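Local coordinates for phosphoglycolate phosphatase (Lactobacillus plantarum, PDB 2HDO), which probably hydrolyses the phosphate ester of 2-phosphoglycolate, as a phosphatase of the haloacid dehalogenase superfamily, at residues 23-26 with 27-31; 9-12 with 13-17. All blocks are in the same frame, centred on the assembly; numbering follows the deposited sequence.

Contact 1. Residues 23-26 with 27-31; sequences TTVM and REVLA
Arg27 folds back beside Thr23 one turn earlier in helix 19-31, the two side chains pointing the same way. Arg27 N bonds Thr23 O at 3.0 Å, and the side chains touch where the Thr23 methyl CG2 lies 3.6 Å from Arg27 NH2, while Thr23 O sits over one face of the guanidinium. Arg27 CG is anti to the backbone N (chi1 -176°), and a bend at chi3 (-68°) turns the guanidinium back along the helix. Glu28 runs out extended, its CB 3.4 Å from Val25 O, and touches Val74 of helix 64-75. At Val29, N donates to Val25 O over 3.0 Å in a nearly straight bond (172°), and CG2 lies 4.4 Å from Val25 CG1; Val25 touches Tyr71 and Val29 touches Phe67, both of helix 64-75. Leu30 N reaches Met26 O at 2.8 Å. Leu30 CD1 approaches the CE of Met26, present as selenomethionine, at 4.3 Å, and both side chains touch Phe37. The helix is amphipathic: Val25, Met26, Val29 and Leu30 give an apolar, buried side, while i to i+4 backbone bonds hold it all round and Thr23 and Arg27 add a methyl-guanidinium contact, their polar ends bonded to Gln19 O and Phe37 O.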
loop_
_atom_site.group_PDB
_atom_site.type_symbol
_atom_site.label_atom_id
_atom_site.label_comp_id
_atom_site.label_asym_id
_atom_site.label_seq_id
_atom_site.Cartn_x
_atom_site.Cartn_y
_atom_site.Cartn_z
ATOM N N THR A 23 5.779 10.951 -7.625
ATOM C CA THR A 23 6.169 11.450 -8.922
ATOM C C THR A 23 7.356 12.398 -8.788
ATOM O O THR A 23 8.336 12.274 -9.497
ATOM C CB THR A 23 4.986 12.089 -9.678
ATOM O OG1 THR A 23 3.964 11.092 -9.862
ATOM C CG2 THR A 23 5.477 12.631 -11.035
ATOM N N THR A 24 7.234 13.371 -7.887
ATOM C CA THR A 24 8.280 14.374 -7.643
ATOM C C THR A 24 9.595 13.680 -7.216
ATOM O O THR A 24 10.665 13.969 -7.693
ATOM C CB THR A 24 7.801 15.335 -6.522
ATOM O OG1 THR A 24 6.643 16.056 -6.976
ATOM C CG2 THR A 24 8.865 16.337 -6.096
ATOM N N VAL A 25 9.482 12.714 -6.332
ATOM C CA VAL A 25 10.648 12.081 -5.755
ATOM C C VAL A 25 11.312 11.225 -6.825
ATOM O O VAL A 25 12.508 11.301 -7.027
ATOM C CB VAL A 25 10.275 11.222 -4.547
ATOM C CG1 VAL A 25 11.495 10.389 -4.114
ATOM C CG2 VAL A 25 9.731 12.090 -3.385
HETATM N N MSE A 26 10.525 10.391 -7.500
HETATM C CA MSE A 26 11.110 9.549 -8.574
HETATM C C MSE A 26 11.815 10.359 -9.659
HETATM O O MSE A 26 12.886 9.971 -10.184
HETATM C CB MSE A 26 10.034 8.689 -9.213
HETATM C CG MSE A 26 9.511 7.637 -8.338
HETATM SE SE MSE A 26 10.794 6.179 -8.071
HETATM C CE MSE A 26 10.731 5.311 -9.879
ATOM N N ARG A 27 11.226 11.476 -10.023
ATOM C CA ARG A 27 11.803 12.319 -11.091
ATOM C C ARG A 27 13.171 12.800 -10.625
ATOM O O ARG A 27 14.142 12.861 -11.407
ATOM C CB ARG A 27 10.868 13.482 -11.438
ATOM C CG ARG A 27 11.376 14.322 -12.600
ATOM C CD ARG A 27 10.340 15.352 -13.058
ATOM N NE ARG A 27 9.188 14.690 -13.683
ATOM C CZ ARG A 27 7.916 14.796 -13.283
ATOM N NH1 ARG A 27 7.558 15.586 -12.285
ATOM N NH2 ARG A 27 6.975 14.120 -13.927
ATOM N N GLU A 28 13.251 13.168 -9.352
ATOM C CA GLU A 28 14.480 13.682 -8.777
ATOM C C GLU A 28 15.572 12.591 -8.739
ATOM O O GLU A 28 16.686 12.821 -9.160
ATOM C CB GLU A 28 14.159 14.285 -7.396
ATOM C CG GLU A 28 15.319 14.953 -6.715
ATOM C CD GLU A 28 14.924 15.534 -5.362
ATOM O OE1 GLU A 28 13.695 15.794 -5.165
ATOM O OE2 GLU A 28 15.811 15.677 -4.479
ATOM N N VAL A 29 15.230 11.397 -8.260
ATOM C CA VAL A 29 16.162 10.258 -8.307
ATOM C C VAL A 29 16.576 9.920 -9.728
ATOM O O VAL A 29 17.755 9.721 -10.022
ATOM C CB VAL A 29 15.614 9.008 -7.551
ATOM C CG1 VAL A 29 16.627 7.864 -7.584
ATOM C CG2 VAL A 29 15.275 9.400 -6.134
ATOM N N LEU A 30 15.600 9.832 -10.624
ATOM C CA LEU A 30 15.889 9.430 -11.991
ATOM C C LEU A 30 16.834 10.365 -12.704
ATOM O O LEU A 30 17.609 9.940 -13.547
ATOM C CB LEU A 30 14.580 9.255 -12.788
ATOM C CG LEU A 30 13.910 7.934 -12.457
ATOM C CD1 LEU A 30 12.444 8.019 -12.728
ATOM C CD2 LEU A 30 14.508 6.814 -13.252
ATOM N N ALA A 31 16.809 11.644 -12.360
ATOM C CA ALA A 31 17.741 12.599 -12.943
ATOM C C ALA A 31 19.209 12.186 -12.703
ATOM O O ALA A 31 20.050 12.400 -13.563
ATOM C CB ALA A 31 17.465 13.982 -12.379
#

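Contact 2. Residues 9-12 with 13-17; sequences FDID and GTLTN. With PO4 (phosphate ion), chain B.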
loop_
_atom_site.group_PDB
_atom_site.type_symbol
_atom_site.label_atom_id
_atom_site.label_comp_id
_atom_site.label_asym_id
_atom_site.label_seq_id
_atom_site.Cartn_x
_atom_site.Cartn_y
_atom_site.Cartn_z
ATOM N N PHE A 9 -4.933 -3.128 5.392
ATOM C CA PHE A 9 -4.888 -2.066 4.424
ATOM C C PHE A 9 -3.465 -1.900 3.882
ATOM O O PHE A 9 -2.509 -1.937 4.629
ATOM C CB PHE A 9 -5.257 -0.702 5.040
ATOM C CG PHE A 9 -6.669 -0.611 5.547
ATOM C CD1 PHE A 9 -6.964 -1.079 6.814
ATOM C CD2 PHE A 9 -7.691 -0.070 4.773
ATOM C CE1 PHE A 9 -8.252 -1.038 7.304
ATOM C CE2 PHE A 9 -8.989 0.001 5.284
ATOM C CZ PHE A 9 -9.265 -0.505 6.534
ATOM N N ASP A 10 -3.368 -1.692 2.580
ATOM C CA ASP A 10 -2.173 -1.033 1.973
ATOM C C ASP A 10 -2.201 0.467 2.254
ATOM O O ASP A 10 -3.245 1.003 2.591
ATOM C CB ASP A 10 -2.205 -1.243 0.459
ATOM C CG ASP A 10 -0.848 -1.208 -0.157
ATOM O OD1 ASP A 10 0.164 -1.029 0.570
ATOM O OD2 ASP A 10 -0.802 -1.338 -1.393
ATOM N N ILE A 11 -1.072 1.171 2.113
ATOM C CA ILE A 11 -1.050 2.589 2.387
ATOM C C ILE A 11 -1.167 3.389 1.094
ATOM O O ILE A 11 -2.131 4.123 0.878
ATOM C CB ILE A 11 0.218 3.005 3.160
ATOM C CG1 ILE A 11 0.213 2.335 4.531
ATOM C CG2 ILE A 11 0.240 4.516 3.337
ATOM C CD1 ILE A 11 1.543 2.360 5.270
ATOM N N ASP A 12 -0.195 3.214 0.224
ATOM C CA ASP A 12 -0.077 4.094 -0.945
ATOM C C ASP A 12 -1.165 3.831 -1.953
ATOM O O ASP A 12 -1.309 2.704 -2.414
ATOM C CB ASP A 12 1.296 3.918 -1.598
ATOM C CG ASP A 12 2.424 4.346 -0.704
ATOM O OD1 ASP A 12 2.558 5.580 -0.471
ATOM O OD2 ASP A 12 3.190 3.445 -0.241
ATOM N N GLY A 13 -1.928 4.864 -2.322
ATOM C CA GLY A 13 -3.055 4.676 -3.243
ATOM C C GLY A 13 -4.329 4.144 -2.634
ATOM O O GLY A 13 -5.311 3.884 -3.340
ATOM N N THR A 14 -4.334 3.980 -1.313
ATOM C CA THR A 14 -5.481 3.419 -0.595
ATOM C C THR A 14 -5.827 4.342 0.581
ATOM O O THR A 14 -6.886 4.939 0.611
ATOM C CB THR A 14 -5.192 1.992 -0.065
ATOM O OG1 THR A 14 -4.940 1.129 -1.191
ATOM C CG2 THR A 14 -6.393 1.429 0.705
ATOM N N LEU A 15 -4.922 4.490 1.534
ATOM C CA LEU A 15 -5.083 5.421 2.649
ATOM C C LEU A 15 -4.578 6.796 2.259
ATOM O O LEU A 15 -5.223 7.809 2.561
ATOM C CB LEU A 15 -4.332 4.916 3.891
ATOM C CG LEU A 15 -4.755 3.552 4.432
ATOM C CD1 LEU A 15 -3.918 3.271 5.672
ATOM C CD2 LEU A 15 -6.246 3.508 4.746
ATOM N N THR A 16 -3.402 6.828 1.646
ATOM C CA THR A 16 -2.788 8.080 1.248
ATOM C C THR A 16 -2.776 8.282 -0.236
ATOM O O THR A 16 -2.569 7.332 -1.032
ATOM C CB THR A 16 -1.344 8.236 1.723
ATOM O OG1 THR A 16 -0.560 7.130 1.259
ATOM C CG2 THR A 16 -1.296 8.339 3.259
ATOM N N ASN A 17 -2.971 9.542 -0.578
ATOM C CA ASN A 17 -2.884 10.007 -1.949
ATOM C C ASN A 17 -1.445 10.411 -2.233
ATOM O O ASN A 17 -1.129 11.594 -2.322
ATOM C CB ASN A 17 -3.863 11.152 -2.271
ATOM C CG ASN A 17 -3.886 11.496 -3.737
ATOM O OD1 ASN A 17 -3.373 10.776 -4.592
ATOM N ND2 ASN A 17 -4.470 12.635 -4.035
HETATM P P PO4 B . 2.299 0.178 -0.402
HETATM O O1 PO4 B . 2.651 -1.332 -0.308
HETATM O O2 PO4 B . 1.805 0.943 0.845
HETATM O O3 PO4 B . 1.213 0.323 -1.496
HETATM O O4 PO4 B . 3.550 0.927 -0.875
HETATM O O HOH W 1 -2.762 0.224 -2.945
HETATM O O HOH W 2 2.165 7.105 1.785
#
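Phe9 and Leu15 cross at about a right angle, Leu15 CD2 meeting the ring obliquely at Phe9 CD2 (3.9 Å), while the Phe92 ring meets that of Phe9 with planes about 60° apart. Of the other flat groups, Asp12 turns carboxylate OD2 to phosphate O4 (2.6 Å) and Asp10 turns OD2 to O3 (2.6 Å). Asp10 OD1 lies doubtfully close to the phosphorus and forms a salt bridge with Lys138. Phosphate O2 is gripped by two backbone amides, Ile11 N at 3.2 Å and Asp12 N in a nearly straight bond (174°). Ile11 O takes three amides, Thr14 N and Thr16 N from well out of its carbonyl plane and Leu15 N, nearest at 2.9 Å, only slightly tilted from it, folding the chain back on itself. Gly13 suits this turn, because a CB there would collide with Asp12 O. Thr16 OG1 sits between its backbone N and carbonyl carbon (chi1 56°), where a water bridges it to Asp12 OD1, 2.8 Å from each; Ser18 and Gln107 also hold that carboxylate. If an alanine replaced Asp10, Lys138 would probably lose that salt bridge, keeping its bond to the phosphate, and a gap would open beside the anion. Asp10, Asp12 and Thr14 fit the DxDx(T/V) signature of the haloacid dehalogenase superfamily, in which the first aspartate is the nucleophile and the second the general acid-base. The phosphate, probably from the crystallisation liquor, occupies the place expected of a substrate phosphoryl group, and the amides and Lys138 around it are consistent with a phosphoryl-transfer site.

Contact 2 lies near the middle of the chain and is almost wholly buried, at the end of strand 6-9 of the parallel sheet and the turn leading to strand 16-17, whereas contact 1 is partly exposed on a helix about 20 Å away between centres. They share no element and do not touch, yet strand 16-17 and helix 19-31 follow each other in sequence, so the chain runs from the phosphate site into what is probably the cap region. Their chemistry differs accordingly: 9-12 with 13-17 combines carboxylates, water and an irregular turn around an anion, while 23-26 with 27-31 repeats regular helical bonds and packs apolar side chains on helix 64-75.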